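Local atomic coordinates of fucose-specific lectin (Aleuria aurantia, PDB entry 6GKE), a protein that binds L-fucose on glycans, preferring the alpha-1,6-linked core fucose of glycoproteins, and forms homodimers of six-bladed beta-propellers. Residues L5-W15 and L59-T67; A37-G48 and G301-P309. The protein carries 1 engineered substitution. All blocks are in the same frame, centred on the assembly; numbering follows the deposited sequence. Where two conformers were deposited one is given.

Contact 1: residues L5-W15 and L59-T67. With GOL (glycerol), chain J; EDO (1,2-ethanediol), chain I; EDO (1,2-ethanediol), chain B.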
loop_
_atom_site.group_PDB
_atom_site.type_symbol
_atom_site.label_atom_id
_atom_site.label_comp_id
_atom_site.label_asym_id
_atom_site.label_seq_id
_atom_site.Cartn_x
_atom_site.Cartn_y
_atom_site.Cartn_z
ATOM N N LEU A 5 5.231 -1.168 4.824
ATOM C CA LEU A 5 4.789 -1.787 3.589
ATOM C C LEU A 5 3.283 -2.060 3.663
ATOM O O LEU A 5 2.796 -2.713 4.587
ATOM C CB LEU A 5 5.576 -3.082 3.389
ATOM C CG LEU A 5 5.209 -3.920 2.166
ATOM C CD1 LEU A 5 5.638 -3.228 0.881
ATOM C CD2 LEU A 5 5.845 -5.299 2.293
ATOM N N TYR A 6 2.547 -1.603 2.650
ATOM C CA TYR A 6 1.107 -1.840 2.600
ATOM C C TYR A 6 0.865 -3.335 2.380
ATOM O O TYR A 6 1.417 -3.912 1.448
ATOM C CB TYR A 6 0.448 -1.012 1.497
ATOM C CG TYR A 6 -1.000 -1.339 1.251
ATOM C CD1 TYR A 6 -1.937 -1.270 2.269
ATOM C CD2 TYR A 6 -1.432 -1.721 -0.006
ATOM C CE1 TYR A 6 -3.271 -1.561 2.042
ATOM C CE2 TYR A 6 -2.765 -2.002 -0.253
ATOM C CZ TYR A 6 -3.684 -1.932 0.776
ATOM O OH TYR A 6 -4.994 -2.212 0.509
ATOM N N THR A 7 0.028 -3.913 3.243
ATOM C CA THR A 7 -0.291 -5.361 3.324
ATOM C C THR A 7 0.882 -6.165 3.895
ATOM O O THR A 7 0.882 -7.394 3.826
ATOM C CB THR A 7 -0.868 -5.980 2.035
ATOM O OG1 THR A 7 0.123 -6.184 1.027
ATOM C CG2 THR A 7 -2.014 -5.168 1.479
ATOM N N SER A 8 1.822 -5.492 4.566
ATOM C CA SER A 8 2.740 -6.180 5.466
ATOM C C SER A 8 1.945 -7.017 6.469
ATOM O O SER A 8 0.932 -6.566 6.998
ATOM C CB SER A 8 3.573 -5.178 6.222
ATOM O OG SER A 8 4.425 -5.793 7.176
ATOM N N LYS A 9 2.479 -8.187 6.818
ATOM C CA LYS A 9 1.995 -8.870 7.995
ATOM C C LYS A 9 2.559 -8.167 9.235
ATOM O O LYS A 9 3.443 -7.316 9.154
ATOM C CB LYS A 9 2.318 -10.365 7.933
ATOM C CG LYS A 9 1.451 -11.137 6.945
ATOM C CD LYS A 9 1.771 -10.907 5.479
ATOM C CE LYS A 9 1.131 -11.969 4.609
ATOM N NZ LYS A 9 1.402 -11.756 3.166
ATOM N N ILE A 10 1.990 -8.520 10.385
ATOM C CA ILE A 10 2.327 -7.913 11.661
ATOM C C ILE A 10 2.509 -9.042 12.673
ATOM O O ILE A 10 1.806 -10.042 12.621
ATOM C CB ILE A 10 1.236 -6.929 12.132
ATOM C CG1 ILE A 10 0.856 -5.924 11.043
ATOM C CG2 ILE A 10 1.656 -6.221 13.411
ATOM C CD1 ILE A 10 -0.379 -5.113 11.362
ATOM N N ALA A 11 3.436 -8.876 13.616
ATOM C CA ALA A 11 3.550 -9.782 14.763
ATOM C C ALA A 11 3.784 -8.942 16.012
ATOM O O ALA A 11 4.400 -7.892 15.935
ATOM C CB ALA A 11 4.660 -10.787 14.565
ATOM N N ALA A 12 3.290 -9.415 17.156
ATOM C CA ALA A 12 3.367 -8.626 18.374
ATOM C C ALA A 12 3.539 -9.527 19.595
ATOM O O ALA A 12 3.001 -10.629 19.650
ATOM C CB ALA A 12 2.130 -7.779 18.519
ATOM N N ILE A 13 4.252 -8.989 20.588
ATOM C CA ILE A 13 4.519 -9.661 21.859
ATOM C C ILE A 13 4.385 -8.635 22.991
ATOM O O ILE A 13 4.463 -7.425 22.778
ATOM C CB ILE A 13 5.913 -10.322 21.878
ATOM C CG1 ILE A 13 7.015 -9.296 21.599
ATOM C CG2 ILE A 13 5.965 -11.511 20.928
ATOM C CD1 ILE A 13 8.430 -9.805 21.754
ATOM N N SER A 14 4.220 -9.156 24.205
ATOM C CA SER A 14 4.059 -8.336 25.392
ATOM C C SER A 14 4.531 -9.141 26.601
ATOM O O SER A 14 4.338 -10.360 26.634
ATOM C CB SER A 14 2.608 -7.919 25.546
ATOM O OG SER A 14 2.394 -7.044 26.644
ATOM N N TRP A 15 5.109 -8.457 27.589
ATOM C CA TRP A 15 5.439 -9.102 28.847
ATOM C C TRP A 15 5.328 -8.099 29.992
ATOM O O TRP A 15 5.527 -6.902 29.821
ATOM C CB TRP A 15 6.814 -9.786 28.817
ATOM C CG TRP A 15 7.999 -8.888 28.635
ATOM C CD1 TRP A 15 8.814 -8.387 29.608
ATOM C CD2 TRP A 15 8.553 -8.438 27.387
ATOM N NE1 TRP A 15 9.819 -7.645 29.053
ATOM C CE2 TRP A 15 9.689 -7.657 27.693
ATOM C CE3 TRP A 15 8.194 -8.597 26.042
ATOM C CZ2 TRP A 15 10.462 -7.043 26.709
ATOM C CZ3 TRP A 15 8.958 -7.989 25.068
ATOM C CH2 TRP A 15 10.081 -7.227 25.400
ATOM N N LEU A 59 9.571 -9.924 0.378
ATOM C CA LEU A 59 8.536 -8.907 0.447
ATOM C C LEU A 59 7.187 -9.605 0.666
ATOM O O LEU A 59 6.896 -10.616 0.035
ATOM C CB LEU A 59 8.530 -8.039 -0.814
ATOM C CG LEU A 59 9.475 -6.835 -0.803
ATOM C CD1 LEU A 59 9.042 -5.793 0.216
ATOM C CD2 LEU A 59 10.921 -7.224 -0.564
ATOM N N PHE A 60 6.379 -9.044 1.573
ATOM C CA PHE A 60 5.041 -9.559 1.937
ATOM C C PHE A 60 5.153 -10.903 2.672
ATOM O O PHE A 60 4.186 -11.652 2.745
ATOM C CB PHE A 60 4.107 -9.633 0.720
ATOM C CG PHE A 60 4.080 -8.349 -0.069
ATOM C CD1 PHE A 60 3.306 -7.280 0.348
ATOM C CD2 PHE A 60 4.857 -8.192 -1.205
ATOM C CE1 PHE A 60 3.310 -6.083 -0.350
ATOM C CE2 PHE A 60 4.852 -6.998 -1.911
ATOM C CZ PHE A 60 4.081 -5.946 -1.479
ATOM N N SER A 61 6.307 -11.169 3.288
ATOM C CA SER A 61 6.490 -12.360 4.094
ATOM C C SER A 61 5.449 -12.419 5.201
ATOM O O SER A 61 5.174 -11.418 5.868
ATOM C CB SER A 61 7.854 -12.367 4.733
ATOM O OG SER A 61 8.020 -13.473 5.616
ATOM N N PRO A 62 4.945 -13.622 5.540
ATOM C CA PRO A 62 4.210 -13.766 6.790
ATOM C C PRO A 62 5.171 -13.565 7.972
ATOM O O PRO A 62 6.396 -13.667 7.813
ATOM C CB PRO A 62 3.660 -15.191 6.700
ATOM C CG PRO A 62 4.712 -15.920 5.897
ATOM C CD PRO A 62 5.150 -14.913 4.855
ATOM N N LEU A 63 4.602 -13.264 9.142
ATOM C CA LEU A 63 5.364 -13.024 10.368
ATOM C C LEU A 63 4.634 -13.666 11.548
ATOM O O LEU A 63 3.404 -13.719 11.588
ATOM C CB LEU A 63 5.507 -11.528 10.657
ATOM C CG LEU A 63 6.315 -10.704 9.659
ATOM C CD1 LEU A 63 6.214 -9.224 10.002
ATOM C CD2 LEU A 63 7.773 -11.141 9.611
ATOM N N ALA A 64 5.420 -14.088 12.540
ATOM C CA ALA A 64 4.913 -14.489 13.844
ATOM C C ALA A 64 6.029 -14.244 14.858
ATOM O O ALA A 64 7.191 -14.154 14.476
ATOM C CB ALA A 64 4.466 -15.937 13.843
ATOM N N ALA A 65 5.686 -14.143 16.139
ATOM C CA ALA A 65 6.708 -13.897 17.150
ATOM C C ALA A 65 6.272 -14.446 18.504
ATOM O O ALA A 65 5.078 -14.454 18.820
ATOM C CB ALA A 65 7.009 -12.423 17.256
ATOM N N VAL A 66 7.269 -14.856 19.298
ATOM C CA VAL A 66 7.073 -15.292 20.687
ATOM C C VAL A 66 8.194 -14.723 21.558
ATOM O O VAL A 66 9.248 -14.326 21.058
ATOM C CB VAL A 66 7.033 -16.826 20.818
ATOM C CG1 VAL A 66 5.845 -17.422 20.083
ATOM C CG2 VAL A 66 8.332 -17.479 20.360
ATOM N N THR A 67 7.965 -14.739 22.873
ATOM C CA THR A 67 8.941 -14.242 23.828
ATOM C C THR A 67 8.820 -15.002 25.149
ATOM O O THR A 67 7.760 -15.510 25.498
ATOM C CB THR A 67 8.768 -12.731 24.035
ATOM O OG1 THR A 67 9.830 -12.197 24.828
ATOM C CG2 THR A 67 7.458 -12.374 24.706
HETATM C C1 GOL J . 2.430 -13.342 17.651
HETATM O O1 GOL J . 2.762 -13.894 16.360
HETATM C C2 GOL J . 1.339 -12.295 17.455
HETATM O O2 GOL J . 1.668 -11.615 16.266
HETATM C C3 GOL J . 0.033 -13.075 17.248
HETATM O O3 GOL J . -1.045 -12.280 16.737
HETATM C C1 EDO I . 2.414 -2.532 -1.076
HETATM O O1 EDO I . 1.171 -3.202 -1.261
HETATM C C2 EDO I . 2.814 -1.363 -1.977
HETATM O O2 EDO I . 3.521 -0.308 -1.238
HETATM C C1 EDO B . 2.923 2.141 0.522
HETATM O O1 EDO B . 1.853 2.980 0.947
HETATM C C2 EDO B . 3.325 0.913 1.340
HETATM O O2 EDO B . 3.707 -0.221 0.488
HETATM O O HOH W 1 4.908 -8.766 5.329
HETATM O O HOH W 2 1.755 -12.660 13.550
#

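Contact 2: residues A37-G48 and G301-P309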
loop_
_atom_site.group_PDB
_atom_site.type_symbol
_atom_site.label_atom_id
_atom_site.label_comp_id
_atom_site.label_asym_id
_atom_site.label_seq_id
_atom_site.Cartn_x
_atom_site.Cartn_y
_atom_site.Cartn_z
ATOM N N ALA A 37 9.101 -1.885 16.706
ATOM C CA ALA A 37 8.723 -0.743 17.550
ATOM C C ALA A 37 8.522 -1.266 18.974
ATOM O O ALA A 37 8.186 -2.446 19.170
ATOM C CB ALA A 37 7.489 -0.048 17.023
ATOM N N GLN A 38 8.738 -0.387 19.956
ATOM C CA GLN A 38 8.741 -0.770 21.369
ATOM C C GLN A 38 7.841 0.170 22.171
ATOM O O GLN A 38 7.764 1.362 21.885
ATOM C CB GLN A 38 10.145 -0.684 21.971
ATOM C CG GLN A 38 11.240 -1.311 21.118
ATOM C CD GLN A 38 11.810 -0.417 20.041
ATOM O OE1 GLN A 38 11.709 0.811 20.078
ATOM N NE2 GLN A 38 12.439 -1.041 19.060
ATOM N N ARG A 39 7.213 -0.373 23.217
ATOM C CA ARG A 39 6.499 0.450 24.177
ATOM C C ARG A 39 6.768 -0.066 25.587
ATOM O O ARG A 39 6.742 -1.268 25.836
ATOM C CB ARG A 39 4.991 0.474 23.918
ATOM C CG ARG A 39 4.312 1.667 24.569
ATOM C CD ARG A 39 2.822 1.743 24.329
ATOM N NE ARG A 39 2.328 3.033 24.790
ATOM C CZ ARG A 39 1.109 3.510 24.566
ATOM N NH1 ARG A 39 0.185 2.751 24.004
ATOM N NH2 ARG A 39 0.818 4.755 24.909
ATOM N N GLY A 40 7.000 0.876 26.502
ATOM C CA GLY A 40 7.062 0.593 27.919
ATOM C C GLY A 40 5.932 1.308 28.635
ATOM O O GLY A 40 5.804 2.528 28.541
ATOM N N GLY A 41 5.089 0.549 29.342
ATOM C CA GLY A 41 3.919 1.115 30.009
ATOM C C GLY A 41 3.051 1.880 29.021
ATOM O O GLY A 41 2.781 1.391 27.923
ATOM N N ASP A 42 2.625 3.088 29.406
ATOM C CA ASP A 42 1.801 3.933 28.534
ATOM C C ASP A 42 2.639 5.090 27.970
ATOM O O ASP A 42 2.083 6.045 27.437
ATOM C CB ASP A 42 0.544 4.425 29.256
ATOM C CG ASP A 42 0.800 5.331 30.448
ATOM O OD1 ASP A 42 1.978 5.651 30.706
ATOM O OD2 ASP A 42 -0.187 5.708 31.114
ATOM N N ASN A 43 3.970 4.982 28.061
ATOM C CA ASN A 43 4.879 5.955 27.450
ATOM C C ASN A 43 4.724 5.888 25.934
ATOM O O ASN A 43 4.291 4.872 25.396
ATOM C CB ASN A 43 6.334 5.704 27.847
ATOM C CG ASN A 43 6.580 5.928 29.322
ATOM O OD1 ASN A 43 6.346 7.020 29.831
ATOM N ND2 ASN A 43 7.037 4.900 30.017
ATOM N N PRO A 44 5.063 6.956 25.181
ATOM C CA PRO A 44 4.967 6.893 23.725
ATOM C C PRO A 44 5.763 5.722 23.132
ATOM O O PRO A 44 6.832 5.367 23.630
ATOM C CB PRO A 44 5.550 8.236 23.267
ATOM C CG PRO A 44 5.318 9.153 24.447
ATOM C CD PRO A 44 5.518 8.272 25.661
ATOM N N TRP A 45 5.214 5.135 22.068
ATOM C CA TRP A 45 5.929 4.150 21.275
ATOM C C TRP A 45 7.263 4.736 20.792
ATOM O O TRP A 45 7.339 5.914 20.429
ATOM C CB TRP A 45 5.087 3.705 20.074
ATOM C CG TRP A 45 3.973 2.758 20.386
ATOM C CD1 TRP A 45 2.664 3.063 20.628
ATOM C CD2 TRP A 45 4.066 1.326 20.442
ATOM N NE1 TRP A 45 1.944 1.922 20.847
ATOM C CE2 TRP A 45 2.777 0.841 20.745
ATOM C CE3 TRP A 45 5.109 0.413 20.259
ATOM C CZ2 TRP A 45 2.513 -0.521 20.889
ATOM C CZ3 TRP A 45 4.845 -0.933 20.391
ATOM C CH2 TRP A 45 3.564 -1.390 20.704
ATOM N N THR A 46 8.289 3.885 20.754
ATOM C CA THR A 46 9.572 4.191 20.156
ATOM C C THR A 46 9.833 3.237 18.984
ATOM O O THR A 46 9.107 2.262 18.770
ATOM C CB THR A 46 10.695 4.100 21.196
ATOM O OG1 THR A 46 10.729 2.782 21.750
ATOM C CG2 THR A 46 10.527 5.100 22.318
ATOM N N GLY A 47 10.891 3.528 18.227
ATOM C CA GLY A 47 11.382 2.634 17.200
ATOM C C GLY A 47 10.638 2.786 15.884
ATOM O O GLY A 47 10.176 3.871 15.520
ATOM N N GLY A 48 10.580 1.683 15.135
ATOM C CA GLY A 48 9.927 1.640 13.829
ATOM C C GLY A 48 10.715 2.284 12.694
ATOM O O GLY A 48 10.199 2.347 11.578
ATOM N N GLY A 301 -5.833 3.140 20.312
ATOM C CA GLY A 301 -4.753 3.734 21.092
ATOM C C GLY A 301 -3.813 4.588 20.256
ATOM O O GLY A 301 -4.138 5.018 19.146
ATOM N N ALA A 302 -2.630 4.840 20.822
ATOM C CA ALA A 302 -1.608 5.674 20.199
ATOM C C ALA A 302 -1.080 5.000 18.928
ATOM O O ALA A 302 -0.960 3.779 18.863
ATOM C CB ALA A 302 -0.490 5.937 21.178
ATOM N N VAL A 303 -0.741 5.817 17.926
ATOM C CA VAL A 303 -0.212 5.329 16.658
ATOM C C VAL A 303 1.241 4.898 16.873
ATOM O O VAL A 303 2.011 5.573 17.559
ATOM C CB VAL A 303 -0.327 6.393 15.549
ATOM C CG1 VAL A 303 0.304 5.930 14.245
ATOM C CG2 VAL A 303 -1.772 6.808 15.320
ATOM N N VAL A 304 1.604 3.770 16.266
ATOM C CA VAL A 304 2.951 3.242 16.355
ATOM C C VAL A 304 3.773 3.836 15.218
ATOM O O VAL A 304 3.365 3.741 14.063
ATOM C CB VAL A 304 2.956 1.708 16.259
ATOM C CG1 VAL A 304 4.357 1.145 16.440
ATOM C CG2 VAL A 304 1.989 1.066 17.239
ATOM N N PRO A 305 4.967 4.415 15.480
ATOM C CA PRO A 305 5.783 4.978 14.406
ATOM C C PRO A 305 6.345 3.883 13.488
ATOM O O PRO A 305 6.762 2.817 13.959
ATOM C CB PRO A 305 6.908 5.706 15.149
ATOM C CG PRO A 305 7.030 4.942 16.444
ATOM C CD PRO A 305 5.608 4.555 16.797
ATOM N N THR A 306 6.353 4.177 12.183
ATOM C CA THR A 306 6.822 3.240 11.163
ATOM C C THR A 306 7.681 3.961 10.116
ATOM O O THR A 306 7.671 3.604 8.938
ATOM C CB THR A 306 5.651 2.519 10.487
ATOM O OG1 THR A 306 4.746 3.471 9.920
ATOM C CG2 THR A 306 4.875 1.634 11.435
ATOM N N GLY A 307 8.446 4.965 10.552
ATOM C CA GLY A 307 9.421 5.627 9.706
ATOM C C GLY A 307 8.805 6.712 8.841
ATOM O O GLY A 307 7.591 6.791 8.660
ATOM N N THR A 308 9.678 7.567 8.305
ATOM C CA THR A 308 9.313 8.616 7.370
ATOM C C THR A 308 10.319 8.595 6.229
ATOM O O THR A 308 11.516 8.716 6.471
ATOM C CB THR A 308 9.315 10.001 8.027
ATOM O OG1 THR A 308 8.428 9.991 9.144
ATOM C CG2 THR A 308 8.887 11.100 7.082
ATOM N N PRO A 309 9.881 8.440 4.963
ATOM C CA PRO A 309 10.826 8.417 3.854
ATOM C C PRO A 309 11.517 9.775 3.674
ATOM O O PRO A 309 10.961 10.823 4.005
ATOM C CB PRO A 309 9.977 8.075 2.624
ATOM C CG PRO A 309 8.550 8.389 3.024
ATOM C CD PRO A 309 8.486 8.291 4.529
HETATM O O HOH W 3 -2.441 3.938 23.614
HETATM O O HOH W 4 -0.854 2.405 20.932
HETATM O O HOH W 5 2.970 6.458 20.184
HETATM O O HOH W 6 9.703 5.430 13.140
#

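Contact 1: residues L5-W15 and L59-T67
Phe60 and Leu5 mesh at one end of this contact: CD2 of Leu5 sits over one face of the ring, 4.0 Å from its centroid in a CH-pi contact. The backbone carbonyl of Tyr6 comes up to the ring's edge, with O 3.4 Å from CE1 of Phe60, where the ring hydrogens are slightly positive. The flat ring thus lies against Leu5, Tyr6 O and Thr7 OG1 in the type II turn from Leu5 to Ser8. Next to it lies Lys9, bent at chi2 (73°), whose methylenes run over the backbone of Ser61 and Pro62 until NZ donates to O of Phe60 at 2.8 Å; the length of the lysine chain lets its ammonium group reach that carbonyl. One water bridges Lys9 N and Ser61 O.

Farther on, strands 10-15 and 64-67 run nearly parallel, 11° apart, too far for backbone pairing. Small residues suit this narrow part: CB of Ala11 rests 3.9 Å from CB of Ala65. A glycerol, probably from the crystallisation liquor, accepts from Ala12 N through O2 and from Ala65 N through O1. Ile13 spreads its branches, CG2 over Ala65 and CD1 3.7 Å from CB of Thr67, CG1 being placed between the backbone N and the carbonyl carbon by chi1 of 57°. Innermost strands of successive blades, packed side by side around a central channel, are the mark of the beta-propeller.

Contact 2: residues A37-G48 and G301-P309
Trp45 presents one face of its indole to Val304, whose CG2 stands over the five-membered ring, 3.7 Å from the centroid and 13° off the normal. The opposite face is taken by CB of Arg39, so the broad ring is sandwiched between an aliphatic branch and the start of an arginine chain. With chi1 at -176°, CG1 of Val304 extends away from the backbone N and meets Ala37; CG1 and CB meet at a tight 3.4 Å, a spot where alanine's lone methyl suits the small space.

Pro305 is the second large contributor. Its CD lies 3.4 Å from CB of Trp45, and its CG is equally close to O of Gly47, so the rigid ring fits against the root of the tryptophan and the backbone beyond it. Gly48, without a side chain and at positive phi, can bring its CA up to O of Pro305 in an almost linear CA-H...O contact; that buried oxygen has no hydrogen-bond partner in the model.

Water carries the polar links. One accepts from Trp45 N and donates to O of Val303, while another joins NH1 of Arg39 to Ala302 N. The C-terminal segment thus crosses from the last blade onto the outer hairpin of the first, a seam between the first and last blades of this six-bladed propeller.

From the N terminus the chain enters contact 1 at 5-15, a turn followed by the innermost strand (10-15) of the first blade, and reaches the first half of contact 2 at 37-48, in the outer hairpin of the same four-stranded sheet. Strand 46-56 then leads on to 59-67, where contact 1 closes a short loop of about one blade and joins the first sheet to the second. Contact 2 stays open through the remaining blades and closes only at 301-309, joining the first sheet to the loop that leaves the sixth blade. The two loops therefore cross. They do not touch, and between them they bind the first blade to both its neighbours around the ring.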